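Local coordinates for protein 2-dehydropantoate 2-reductase (Bacillus subtilis, PDB 3EGO) that probably catalyses the NADPH-dependent reduction of 2-dehydropantoate (ketopantoate) to (R)-pantoate, the second step of the route from 3-methyl-2-oxobutanoate to pantoate, at residues Lys76-Gln81 and Gly256-Ala261; Ser82-Leu87 and Ile105-Asp110; Glu201-Pro206 and Arg234-Cys239; Ala210-Val215 and Lys230-Val235. One frame throughout, in Å; residues are numbered along the deposited sequence.

Contact 1 of 4, residues Lys76-Gln81 and Gly256-Ala261; sequences KQHQLQ and GRQTEA
His78 and Gln258 make a small, partly buried stacking contact that bridges the two domains: the turn leading into helix 80-86 of the Rossmann-type domain meets the loop between helices 248-255 and 261-274 of the C-terminal domain. The Gln258 amide lies over one face of the imidazole, the two planes 29° apart, and the side chains run past each other in opposite directions. OE1 of Gln258 sits closest, 3.3 Å from CG of His78, above the ring but displaced toward its rim. Gln258 gets there with CG anti to the backbone N (chi1 -151°) and the chain extended beyond it, which lays the amide over the ring. The ring also uses its NE2 in a weak hydrogen bond to the backbone O of Thr259, 3.5 Å long and bent to 137° at the hydrogen. On the loop, Thr259 turns its side chain away from His78; its OG1 accepts from N of Ala261 at 2.9 Å, an ST turn at the start of helix 261-274, and is also hydrogen-bonded to Glu293. Glu260, the N-cap residue of that helix, is a probable NADP(+)-binding residue, and its OE2 is hydrogen-bonded to Asn100, which probably binds both cofactor and substrate. Such a bridge belongs to the interdomain cleft of ketopantoate reductases, where the active site lies between the nucleotide-binding domain and the helical domain.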
loop_
_atom_site.group_PDB
_atom_site.type_symbol
_atom_site.label_atom_id
_atom_site.label_comp_id
_atom_site.label_asym_id
_atom_site.label_seq_id
_atom_site.Cartn_x
_atom_site.Cartn_y
_atom_site.Cartn_z
ATOM N N LYS A 76 10.131 5.919 21.157
ATOM C CA LYS A 76 9.137 5.271 20.329
ATOM C C LYS A 76 8.373 4.198 21.097
ATOM O O LYS A 76 8.929 3.519 21.968
ATOM C CB LYS A 76 9.810 4.659 19.106
ATOM C CG LYS A 76 10.348 5.700 18.127
ATOM N N GLN A 77 7.099 4.043 20.746
ATOM C CA GLN A 77 6.206 3.096 21.422
ATOM C C GLN A 77 6.813 1.719 21.630
ATOM O O GLN A 77 6.603 1.097 22.669
ATOM C CB GLN A 77 4.909 2.930 20.648
ATOM C CG GLN A 77 4.130 1.700 21.073
ATOM C CD GLN A 77 3.406 1.065 19.917
ATOM O OE1 GLN A 77 2.755 1.758 19.140
ATOM N NE2 GLN A 77 3.519 -0.259 19.788
ATOM N N HIS A 78 7.552 1.241 20.636
ATOM C CA HIS A 78 8.088 -0.115 20.661
ATOM C C HIS A 78 9.045 -0.339 21.828
ATOM O O HIS A 78 9.195 -1.473 22.308
ATOM C CB HIS A 78 8.793 -0.419 19.341
ATOM C CG HIS A 78 8.606 0.640 18.298
ATOM N ND1 HIS A 78 9.659 1.362 17.776
ATOM C CD2 HIS A 78 7.491 1.112 17.693
ATOM C CE1 HIS A 78 9.202 2.225 16.884
ATOM N NE2 HIS A 78 7.889 2.096 16.817
ATOM N N GLN A 79 9.703 0.728 22.286
ATOM C CA GLN A 79 10.624 0.604 23.417
ATOM C C GLN A 79 9.925 1.016 24.703
ATOM O O GLN A 79 10.525 1.020 25.768
ATOM C CB GLN A 79 11.859 1.488 23.241
ATOM C CG GLN A 79 12.072 2.022 21.841
ATOM C CD GLN A 79 13.056 3.183 21.832
ATOM O OE1 GLN A 79 12.921 4.133 21.053
ATOM N NE2 GLN A 79 14.041 3.125 22.725
ATOM N N LEU A 80 8.662 1.395 24.599
ATOM C CA LEU A 80 7.970 1.933 25.752
ATOM C C LEU A 80 7.906 0.853 26.828
ATOM O O LEU A 80 8.146 1.125 27.999
ATOM C CB LEU A 80 6.581 2.404 25.358
ATOM C CG LEU A 80 5.859 3.446 26.215
ATOM C CD1 LEU A 80 6.815 4.335 27.010
ATOM C CD2 LEU A 80 4.945 4.275 25.295
ATOM N N GLN A 81 7.649 -0.384 26.410
ATOM C CA GLN A 81 7.524 -1.497 27.359
ATOM C C GLN A 81 8.678 -1.636 28.375
ATOM O O GLN A 81 8.425 -1.751 29.570
ATOM C CB GLN A 81 7.247 -2.813 26.621
ATOM C CG GLN A 81 6.552 -3.840 27.495
ATOM C CD GLN A 81 5.329 -3.269 28.203
ATOM O OE1 GLN A 81 4.304 -2.989 27.574
ATOM N NE2 GLN A 81 5.429 -3.106 29.521
ATOM N N GLY A 256 12.279 1.017 5.392
ATOM C CA GLY A 256 12.173 -0.324 5.962
ATOM C C GLY A 256 12.215 -0.345 7.481
ATOM O O GLY A 256 12.593 -1.366 8.093
ATOM N N ARG A 257 11.813 0.765 8.101
ATOM C CA ARG A 257 11.835 0.907 9.555
ATOM C C ARG A 257 10.443 0.679 10.112
ATOM O O ARG A 257 9.465 0.967 9.427
ATOM C CB ARG A 257 12.160 2.346 9.919
ATOM C CG ARG A 257 13.035 3.071 8.945
ATOM C CD ARG A 257 14.407 3.166 9.565
ATOM N NE ARG A 257 15.249 2.069 9.146
ATOM C CZ ARG A 257 16.231 1.548 9.865
ATOM N NH1 ARG A 257 16.918 0.565 9.343
ATOM N NH2 ARG A 257 16.519 1.999 11.088
ATOM N N GLN A 258 10.357 0.244 11.367
ATOM C CA GLN A 258 9.067 0.120 12.017
ATOM C C GLN A 258 8.419 1.499 12.035
ATOM O O GLN A 258 9.094 2.538 12.172
ATOM C CB GLN A 258 9.197 -0.426 13.435
ATOM C CG GLN A 258 7.966 -1.208 13.868
ATOM C CD GLN A 258 8.001 -1.657 15.314
ATOM O OE1 GLN A 258 9.048 -1.642 15.968
ATOM N NE2 GLN A 258 6.839 -2.054 15.826
ATOM N N THR A 259 7.106 1.521 11.858
ATOM C CA THR A 259 6.405 2.777 11.814
ATOM C C THR A 259 5.696 2.995 13.149
ATOM O O THR A 259 5.754 2.159 14.047
ATOM C CB THR A 259 5.348 2.781 10.712
ATOM O OG1 THR A 259 4.233 2.007 11.160
ATOM C CG2 THR A 259 5.883 2.185 9.434
ATOM N N GLU A 260 5.013 4.128 13.267
ATOM C CA GLU A 260 4.156 4.378 14.425
ATOM C C GLU A 260 2.703 3.943 14.173
ATOM O O GLU A 260 1.777 4.549 14.706
ATOM C CB GLU A 260 4.190 5.862 14.745
ATOM C CG GLU A 260 5.604 6.399 14.986
ATOM C CD GLU A 260 5.634 7.912 15.196
ATOM O OE1 GLU A 260 4.870 8.648 14.520
ATOM O OE2 GLU A 260 6.419 8.344 16.057
ATOM N N ALA A 261 2.495 2.971 13.281
ATOM C CA ALA A 261 1.131 2.465 13.004
ATOM C C ALA A 261 0.412 2.023 14.286
ATOM O O ALA A 261 -0.800 2.297 14.487
ATOM C CB ALA A 261 1.190 1.296 11.977
#

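Contact 2 of 4, residues Ser82-Leu87 and Ile105-Asp110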
loop_
_atom_site.group_PDB
_atom_site.type_symbol
_atom_site.label_atom_id
_atom_site.label_comp_id
_atom_site.label_asym_id
_atom_site.label_seq_id
_atom_site.Cartn_x
_atom_site.Cartn_y
_atom_site.Cartn_z
ATOM N N SER A 82 9.929 -1.617 27.918
ATOM C CA SER A 82 11.080 -1.636 28.837
ATOM C C SER A 82 11.133 -0.426 29.783
ATOM O O SER A 82 11.519 -0.546 30.948
ATOM C CB SER A 82 12.398 -1.726 28.066
ATOM O OG SER A 82 12.340 -0.958 26.888
ATOM N N VAL A 83 10.781 0.744 29.260
ATOM C CA VAL A 83 10.701 1.956 30.069
ATOM C C VAL A 83 9.775 1.772 31.266
ATOM O O VAL A 83 10.172 2.060 32.404
ATOM C CB VAL A 83 10.209 3.161 29.227
ATOM C CG1 VAL A 83 10.096 4.413 30.096
ATOM C CG2 VAL A 83 11.157 3.412 28.079
ATOM N N PHE A 84 8.554 1.300 31.001
ATOM C CA PHE A 84 7.556 1.071 32.043
ATOM C C PHE A 84 8.120 0.171 33.121
ATOM O O PHE A 84 7.869 0.385 34.309
ATOM C CB PHE A 84 6.278 0.431 31.472
ATOM C CG PHE A 84 5.355 1.411 30.789
ATOM C CD1 PHE A 84 4.856 2.507 31.476
ATOM C CD2 PHE A 84 4.997 1.242 29.464
ATOM C CE1 PHE A 84 4.029 3.416 30.858
ATOM C CE2 PHE A 84 4.158 2.162 28.824
ATOM C CZ PHE A 84 3.676 3.242 29.522
ATOM N N SER A 85 8.894 -0.830 32.695
ATOM C CA SER A 85 9.489 -1.814 33.621
ATOM C C SER A 85 10.514 -1.179 34.552
ATOM O O SER A 85 10.592 -1.520 35.738
ATOM C CB SER A 85 10.105 -2.985 32.850
ATOM O OG SER A 85 9.099 -3.890 32.427
ATOM N N SER A 86 11.302 -0.252 34.024
ATOM C CA SER A 86 12.184 0.535 34.871
ATOM C C SER A 86 11.389 1.477 35.765
ATOM O O SER A 86 11.755 1.712 36.914
ATOM C CB SER A 86 13.159 1.347 34.040
ATOM O OG SER A 86 13.765 0.529 33.056
ATOM N N LEU A 87 10.297 2.013 35.238
ATOM C CA LEU A 87 9.568 3.051 35.964
ATOM C C LEU A 87 8.916 2.491 37.239
ATOM O O LEU A 87 8.412 3.239 38.078
ATOM C CB LEU A 87 8.551 3.749 35.044
ATOM C CG LEU A 87 9.177 4.555 33.885
ATOM C CD1 LEU A 87 8.134 5.395 33.173
ATOM C CD2 LEU A 87 10.317 5.426 34.355
ATOM N N ILE A 105 -1.651 5.706 25.940
ATOM C CA ILE A 105 -2.799 6.108 26.751
ATOM C C ILE A 105 -3.520 4.872 27.284
ATOM O O ILE A 105 -3.956 4.859 28.424
ATOM C CB ILE A 105 -3.754 6.998 25.943
ATOM C CG1 ILE A 105 -3.061 8.319 25.576
ATOM C CG2 ILE A 105 -5.033 7.236 26.712
ATOM C CD1 ILE A 105 -2.502 9.088 26.802
ATOM N N HIS A 106 -3.599 3.811 26.478
ATOM C CA HIS A 106 -4.140 2.535 26.972
ATOM C C HIS A 106 -3.248 1.907 28.069
ATOM O O HIS A 106 -3.751 1.364 29.056
ATOM C CB HIS A 106 -4.432 1.562 25.813
ATOM C CG HIS A 106 -5.561 1.993 24.926
ATOM N ND1 HIS A 106 -5.538 1.834 23.558
ATOM C CD2 HIS A 106 -6.744 2.590 25.212
ATOM C CE1 HIS A 106 -6.661 2.309 23.038
ATOM N NE2 HIS A 106 -7.408 2.778 24.021
ATOM N N ASP A 107 -1.932 2.014 27.920
ATOM C CA ASP A 107 -1.005 1.530 28.948
ATOM C C ASP A 107 -1.118 2.318 30.256
ATOM O O ASP A 107 -1.079 1.748 31.347
ATOM C CB ASP A 107 0.443 1.585 28.438
ATOM C CG ASP A 107 0.571 1.191 26.961
ATOM O OD1 ASP A 107 -0.446 0.784 26.344
ATOM O OD2 ASP A 107 1.692 1.305 26.413
ATOM N N LEU A 108 -1.251 3.637 30.140
ATOM C CA LEU A 108 -1.367 4.514 31.307
ATOM C C LEU A 108 -2.685 4.386 32.059
ATOM O O LEU A 108 -2.718 4.547 33.274
ATOM C CB LEU A 108 -1.227 5.979 30.892
ATOM C CG LEU A 108 0.063 6.431 30.240
ATOM C CD1 LEU A 108 -0.010 7.910 29.982
ATOM C CD2 LEU A 108 1.205 6.088 31.112
ATOM N N LYS A 109 -3.763 4.155 31.314
ATOM C CA LYS A 109 -5.106 4.039 31.867
ATOM C C LYS A 109 -5.132 3.099 33.066
ATOM O O LYS A 109 -5.669 3.429 34.125
ATOM C CB LYS A 109 -6.050 3.483 30.805
ATOM C CG LYS A 109 -7.376 4.196 30.712
ATOM C CD LYS A 109 -7.297 5.328 29.702
ATOM C CE LYS A 109 -8.607 6.083 29.629
ATOM N NZ LYS A 109 -8.841 6.665 28.276
ATOM N N ASP A 110 -4.571 1.910 32.871
ATOM C CA ASP A 110 -4.523 0.892 33.909
ATOM C C ASP A 110 -3.096 0.767 34.398
ATOM O O ASP A 110 -2.477 -0.292 34.281
ATOM C CB ASP A 110 -4.983 -0.458 33.356
ATOM C CG ASP A 110 -6.221 -0.341 32.497
ATOM O OD1 ASP A 110 -7.223 0.250 32.965
ATOM O OD2 ASP A 110 -6.190 -0.846 31.355
#
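Phe84 reaches from helix 80-86 to Asp107 and Leu108 on helix 103-109 and alone of its segment touches them. Ser82 serves its own helix: its carbonyl O takes the backbone N of Ser86 at 3.1 Å and OG of Ser86 at 3.3 Å, from opposite faces of the carbonyl plane. At Phe84, CG stands anti to the carbonyl carbon (chi1 -79°), which sends the ring outward to the neighbouring helix. CE1 meets CD2 of Leu108 at 3.9 Å, the methyl lying at the ring edge near its plane. CE2 is 3.6 Å from OD2 of Asp107, which approaches obliquely, its carboxylate turned 66° from the ring, and CZ is 3.8 Å from CB of Asp107. The two helices follow the adjacent parallel strands 70-73 and 94-97, so this is packing between neighbouring helices of the Rossmann-type domain. Leu108 also packs on Ile117 and Val119 of strand 116-128, while Trp111 meets the Phe84 ring edge-to-face. With an alanine in place of Phe84, the Leu108 methyl and the Asp107 CB would probably lose their partner. Leu87 packs on Ile64 and Trp111.

Contact 3 of 4, residues Glu201-Pro206 and Arg234-Cys239; sequences ELLTTP and RVQAVC
Leu203 holds CG anti to its carbonyl carbon (chi1 -72°), and chi2 of -179° then stretches the branch so that CD2 meets Gln236 while CD1 lies between the Gln236 carbonyl and the Cys239 CB. The setting is the all-helical C-terminal domain of the 6-phosphogluconate dehydrogenase-like clan: the short, weakly bonded helix 201-204 packs against helix 228-241. Residues 236 and 239, one turn apart on the longer helix, receive the leucine between them. On the Cys239 side, CG of Leu203 lies 3.7 Å from CB of Cys239. On the other side, CD2 of Leu203 comes 3.8 Å from CB of Gln236, touching the aliphatic root of that side chain. CD1 reaches the backbone, 3.5 Å from the carbonyl O of Gln236, a van der Waals approach. With an alanine at Leu203, a gap is likely to open beside Gln236 and Cys239, the CB of Cys239 losing its partner.

Leu202 adds a looser touch, its CB 4.4 Å from SG of Cys239. It also packs on Thr192 of helix 174-195, and Leu203 touches Leu209 of helix 206-223, so the short helix is held by several of its neighbours. The contact is close to the probable substrate site, the side chain of Cys239 being about 5 Å from that of Asn199. Just after the short helix, Thr205 turns its hydroxyl back: OG1 donates to the backbone O of Glu201 at 3.0 Å, lying in the carbonyl plane.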
loop_
_atom_site.group_PDB
_atom_site.type_symbol
_atom_site.label_atom_id
_atom_site.label_comp_id
_atom_site.label_asym_id
_atom_site.label_seq_id
_atom_site.Cartn_x
_atom_site.Cartn_y
_atom_site.Cartn_z
ATOM N N GLU A 201 -0.240 16.382 -2.108
ATOM C CA GLU A 201 -0.929 15.559 -3.090
ATOM C C GLU A 201 -2.270 15.023 -2.578
ATOM O O GLU A 201 -3.146 14.708 -3.365
ATOM C CB GLU A 201 -0.038 14.423 -3.612
ATOM C CG GLU A 201 0.766 14.751 -4.857
ATOM C CD GLU A 201 0.875 13.545 -5.801
ATOM O OE1 GLU A 201 2.013 13.161 -6.161
ATOM O OE2 GLU A 201 -0.178 12.964 -6.167
ATOM N N LEU A 202 -2.435 14.946 -1.262
ATOM C CA LEU A 202 -3.737 14.572 -0.667
ATOM C C LEU A 202 -4.846 15.595 -0.923
ATOM O O LEU A 202 -6.030 15.247 -0.953
ATOM C CB LEU A 202 -3.612 14.368 0.841
ATOM C CG LEU A 202 -2.687 13.219 1.266
ATOM C CD1 LEU A 202 -2.875 12.919 2.730
ATOM C CD2 LEU A 202 -2.968 11.968 0.400
ATOM N N LEU A 203 -4.462 16.857 -1.089
ATOM C CA LEU A 203 -5.432 17.932 -1.206
ATOM C C LEU A 203 -5.797 18.189 -2.649
ATOM O O LEU A 203 -6.954 18.472 -2.971
ATOM C CB LEU A 203 -4.867 19.207 -0.585
ATOM C CG LEU A 203 -4.735 19.323 0.926
ATOM C CD1 LEU A 203 -4.176 20.707 1.224
ATOM C CD2 LEU A 203 -6.076 19.118 1.625
ATOM N N THR A 204 -4.814 18.060 -3.526
ATOM C CA THR A 204 -4.994 18.422 -4.926
ATOM C C THR A 204 -5.452 17.262 -5.820
ATOM O O THR A 204 -5.645 17.457 -7.015
ATOM C CB THR A 204 -3.712 19.030 -5.516
ATOM O OG1 THR A 204 -2.665 18.050 -5.520
ATOM C CG2 THR A 204 -3.257 20.257 -4.705
ATOM N N THR A 205 -5.594 16.057 -5.258
ATOM C CA THR A 205 -6.117 14.929 -6.028
ATOM C C THR A 205 -7.484 14.624 -5.457
ATOM O O THR A 205 -7.587 14.148 -4.341
ATOM C CB THR A 205 -5.228 13.653 -5.904
ATOM O OG1 THR A 205 -3.862 13.980 -6.169
ATOM C CG2 THR A 205 -5.682 12.535 -6.860
ATOM N N PRO A 206 -8.546 14.922 -6.218
ATOM C CA PRO A 206 -9.918 14.702 -5.775
ATOM C C PRO A 206 -10.197 13.371 -5.052
ATOM O O PRO A 206 -10.780 13.396 -3.956
ATOM C CB PRO A 206 -10.725 14.816 -7.082
ATOM C CG PRO A 206 -9.944 15.776 -7.901
ATOM C CD PRO A 206 -8.488 15.546 -7.555
ATOM N N ARG A 234 -8.888 21.872 9.715
ATOM C CA ARG A 234 -7.545 21.809 10.298
ATOM C C ARG A 234 -6.671 20.769 9.612
ATOM O O ARG A 234 -5.565 21.071 9.148
ATOM C CB ARG A 234 -7.687 21.481 11.785
ATOM C CG ARG A 234 -6.407 21.431 12.587
ATOM C CD ARG A 234 -6.722 21.221 14.078
ATOM N NE ARG A 234 -5.748 20.364 14.767
ATOM C CZ ARG A 234 -4.425 20.395 14.574
ATOM N NH1 ARG A 234 -3.882 21.253 13.713
ATOM N NH2 ARG A 234 -3.628 19.571 15.257
ATOM N N VAL A 235 -7.183 19.544 9.531
ATOM C CA VAL A 235 -6.511 18.464 8.786
ATOM C C VAL A 235 -6.080 18.963 7.408
ATOM O O VAL A 235 -4.923 18.832 7.006
ATOM C CB VAL A 235 -7.443 17.206 8.665
ATOM C CG1 VAL A 235 -6.854 16.151 7.711
ATOM C CG2 VAL A 235 -7.746 16.581 10.046
ATOM N N GLN A 236 -7.015 19.547 6.670
ATOM C CA GLN A 236 -6.694 20.060 5.337
ATOM C C GLN A 236 -5.741 21.237 5.417
ATOM O O GLN A 236 -4.820 21.378 4.587
ATOM C CB GLN A 236 -7.960 20.482 4.614
ATOM C CG GLN A 236 -8.944 19.370 4.423
ATOM C CD GLN A 236 -10.284 19.899 3.967
ATOM O OE1 GLN A 236 -11.225 20.009 4.765
ATOM N NE2 GLN A 236 -10.371 20.268 2.689
ATOM N N ALA A 237 -5.976 22.081 6.416
ATOM C CA ALA A 237 -5.078 23.193 6.721
ATOM C C ALA A 237 -3.628 22.731 6.910
ATOM O O ALA A 237 -2.728 23.292 6.273
ATOM C CB ALA A 237 -5.569 23.942 7.944
ATOM N N VAL A 238 -3.404 21.722 7.772
ATOM C CA VAL A 238 -2.036 21.266 8.086
ATOM C C VAL A 238 -1.391 20.574 6.899
ATOM O O VAL A 238 -0.176 20.689 6.668
ATOM C CB VAL A 238 -1.991 20.303 9.264
ATOM C CG1 VAL A 238 -0.609 19.679 9.378
ATOM C CG2 VAL A 238 -2.388 21.002 10.557
ATOM N N CYS A 239 -2.213 19.854 6.139
ATOM C CA CYS A 239 -1.789 19.329 4.862
ATOM C C CYS A 239 -1.209 20.432 3.998
ATOM O O CYS A 239 -0.172 20.253 3.344
ATOM C CB CYS A 239 -2.994 18.767 4.129
ATOM S SG CYS A 239 -3.160 17.042 4.323
#

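Contact 4 of 4, residues Ala210-Val215 and Lys230-Val235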
loop_
_atom_site.group_PDB
_atom_site.type_symbol
_atom_site.label_atom_id
_atom_site.label_comp_id
_atom_site.label_asym_id
_atom_site.label_seq_id
_atom_site.Cartn_x
_atom_site.Cartn_y
_atom_site.Cartn_z
ATOM N N ALA A 210 -11.057 12.764 -0.989
ATOM C CA ALA A 210 -12.256 12.006 -0.640
ATOM C C ALA A 210 -11.925 10.773 0.209
ATOM O O ALA A 210 -12.626 10.459 1.187
ATOM C CB ALA A 210 -13.038 11.588 -1.938
ATOM N N PHE A 211 -10.854 10.062 -0.146
ATOM C CA PHE A 211 -10.449 8.954 0.715
ATOM C C PHE A 211 -10.005 9.431 2.103
ATOM O O PHE A 211 -10.403 8.869 3.120
ATOM C CB PHE A 211 -9.346 8.137 0.029
ATOM C CG PHE A 211 -9.123 6.787 0.644
ATOM C CD1 PHE A 211 -9.642 5.634 0.037
ATOM C CD2 PHE A 211 -8.389 6.663 1.807
ATOM C CE1 PHE A 211 -9.436 4.373 0.622
ATOM C CE2 PHE A 211 -8.146 5.396 2.390
ATOM C CZ PHE A 211 -8.688 4.246 1.799
ATOM N N MET A 212 -9.188 10.488 2.158
ATOM C CA MET A 212 -8.871 11.105 3.467
ATOM C C MET A 212 -10.119 11.456 4.297
ATOM O O MET A 212 -10.164 11.220 5.501
ATOM C CB MET A 212 -7.978 12.359 3.304
ATOM C CG MET A 212 -7.155 12.684 4.592
ATOM S SD MET A 212 -5.893 13.996 4.481
ATOM C CE MET A 212 -6.821 15.317 3.754
ATOM N N LYS A 213 -11.126 12.032 3.648
ATOM C CA LYS A 213 -12.364 12.407 4.353
ATOM C C LYS A 213 -13.031 11.194 4.977
ATOM O O LYS A 213 -13.524 11.245 6.116
ATOM C CB LYS A 213 -13.321 13.102 3.400
ATOM C CG LYS A 213 -14.282 14.069 4.084
ATOM C CD LYS A 213 -15.297 14.581 3.095
ATOM C CE LYS A 213 -16.369 15.400 3.807
ATOM N NZ LYS A 213 -17.073 16.259 2.801
ATOM N N LEU A 214 -13.045 10.082 4.230
ATOM C CA LEU A 214 -13.602 8.830 4.736
ATOM C C LEU A 214 -12.841 8.341 5.957
ATOM O O LEU A 214 -13.426 7.836 6.923
ATOM C CB LEU A 214 -13.586 7.752 3.633
ATOM C CG LEU A 214 -14.572 7.902 2.472
ATOM C CD1 LEU A 214 -14.351 6.790 1.459
ATOM C CD2 LEU A 214 -16.006 7.896 3.020
ATOM N N VAL A 215 -11.510 8.455 5.904
ATOM C CA VAL A 215 -10.699 8.139 7.075
ATOM C C VAL A 215 -11.018 9.133 8.219
ATOM O O VAL A 215 -11.221 8.739 9.355
ATOM C CB VAL A 215 -9.190 8.175 6.741
ATOM C CG1 VAL A 215 -8.357 8.009 7.989
ATOM C CG2 VAL A 215 -8.862 7.024 5.747
ATOM N N LYS A 230 -14.611 21.803 12.202
ATOM C CA LYS A 230 -13.398 22.555 12.485
ATOM C C LYS A 230 -12.182 21.642 12.404
ATOM O O LYS A 230 -11.159 22.018 11.834
ATOM C CB LYS A 230 -13.498 23.200 13.864
ATOM C CG LYS A 230 -12.197 23.768 14.414
ATOM C CD LYS A 230 -12.331 24.104 15.902
ATOM C CE LYS A 230 -11.166 24.946 16.410
ATOM N NZ LYS A 230 -9.846 24.395 15.977
ATOM N N ALA A 231 -12.305 20.432 12.953
ATOM C CA ALA A 231 -11.208 19.472 12.877
ATOM C C ALA A 231 -10.888 19.087 11.429
ATOM O O ALA A 231 -9.712 19.023 11.061
ATOM C CB ALA A 231 -11.463 18.268 13.734
ATOM N N TRP A 232 -11.912 18.886 10.599
ATOM C CA TRP A 232 -11.684 18.597 9.175
ATOM C C TRP A 232 -10.954 19.731 8.463
ATOM O O TRP A 232 -10.084 19.492 7.612
ATOM C CB TRP A 232 -13.008 18.269 8.451
ATOM C CG TRP A 232 -12.890 18.000 6.948
ATOM C CD1 TRP A 232 -13.632 18.584 5.949
ATOM C CD2 TRP A 232 -12.001 17.080 6.289
ATOM N NE1 TRP A 232 -13.258 18.088 4.720
ATOM C CE2 TRP A 232 -12.260 17.165 4.903
ATOM C CE3 TRP A 232 -11.018 16.191 6.737
ATOM C CZ2 TRP A 232 -11.570 16.402 3.969
ATOM C CZ3 TRP A 232 -10.339 15.437 5.811
ATOM C CH2 TRP A 232 -10.608 15.550 4.442
ATOM N N GLU A 233 -11.305 20.975 8.791
ATOM C CA GLU A 233 -10.658 22.114 8.134
ATOM C C GLU A 233 -9.175 22.128 8.450
ATOM O O GLU A 233 -8.342 22.322 7.566
ATOM C CB GLU A 233 -11.314 23.444 8.543
ATOM C CG GLU A 233 -12.630 23.701 7.826
ATOM C CD GLU A 233 -13.691 24.335 8.721
ATOM O OE1 GLU A 233 -13.330 25.105 9.652
ATOM O OE2 GLU A 233 -14.895 24.057 8.483
ATOM N N ARG A 234 -8.888 21.872 9.715
ATOM C CA ARG A 234 -7.545 21.809 10.298
ATOM C C ARG A 234 -6.671 20.769 9.612
ATOM O O ARG A 234 -5.565 21.071 9.148
ATOM C CB ARG A 234 -7.687 21.481 11.785
ATOM C CG ARG A 234 -6.407 21.431 12.587
ATOM C CD ARG A 234 -6.722 21.221 14.078
ATOM N NE ARG A 234 -5.748 20.364 14.767
ATOM C CZ ARG A 234 -4.425 20.395 14.574
ATOM N NH1 ARG A 234 -3.882 21.253 13.713
ATOM N NH2 ARG A 234 -3.628 19.571 15.257
ATOM N N VAL A 235 -7.183 19.544 9.531
ATOM C CA VAL A 235 -6.511 18.464 8.786
ATOM C C VAL A 235 -6.080 18.963 7.408
ATOM O O VAL A 235 -4.923 18.832 7.006
ATOM C CB VAL A 235 -7.443 17.206 8.665
ATOM C CG1 VAL A 235 -6.854 16.151 7.711
ATOM C CG2 VAL A 235 -7.746 16.581 10.046
#
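Trp232 supplies the aromatic part of this contact, its indole reaching from helix 228-241 to Lys213 on helix 206-223. CG of Lys213 makes a CH-pi contact with the six-membered ring, 3.9 Å from its centroid and 25° off the normal. It lies over the face but displaced toward the rim, 3.6 Å from CZ2 of Trp232. The two side chains cross at about a right angle. Lys213 has CG anti to the backbone N and stays extended, so the aliphatic root of the chain passes over the indole while the amine continues beyond it. The far end of the indole comes right up to the lysine backbone, CH2 of Trp232 lying 3.6 Å from CA of Lys213.

The two segments run at 137° to each other, closer to antiparallel than to perpendicular, with their axes 11.4 Å apart at closest approach. They belong to consecutive helices of the C-terminal domain and form part of its helical bundle, joined by a short connection. That wide spacing is bridged by long side chains such as the indole.

The remaining contacts are apolar. Met212 is bent at chi3 (51°), which brings its methyl back toward the other helix: CE lies 3.9 Å from CH2 of Trp232, approaching the indole obliquely. SD of Met212 packs at 4.0 Å against CG1 of Val235, the two side chains sliding past each other in opposite directions. Met212 also touches Cys187 and Leu191 of helix 174-195. On the far side of helix 206-223, Phe211 stacks on Phe284 of the second subunit.

Along the chain, contact 1 opens with residues 76-81 and closes with 256-261, and the other three lie between. Contact 2 comes first, directly after residues 76-81 on helix 80-86, its centre 15 Å from that of contact 1. Contacts 3 and 4 follow in the C-terminal helical domain, centres 8 Å apart, both ending on helix 228-241 and sharing Arg234 and Val235. They meet where Leu202 CD1 lies 3.7 Å from Met212 SD, one continuous packing patch. Contacts 2 and 3, 35 Å apart, lie on opposite sides of the chain's centre, within separate domains; contact 1 joins those domains beside the probable cofactor and substrate site.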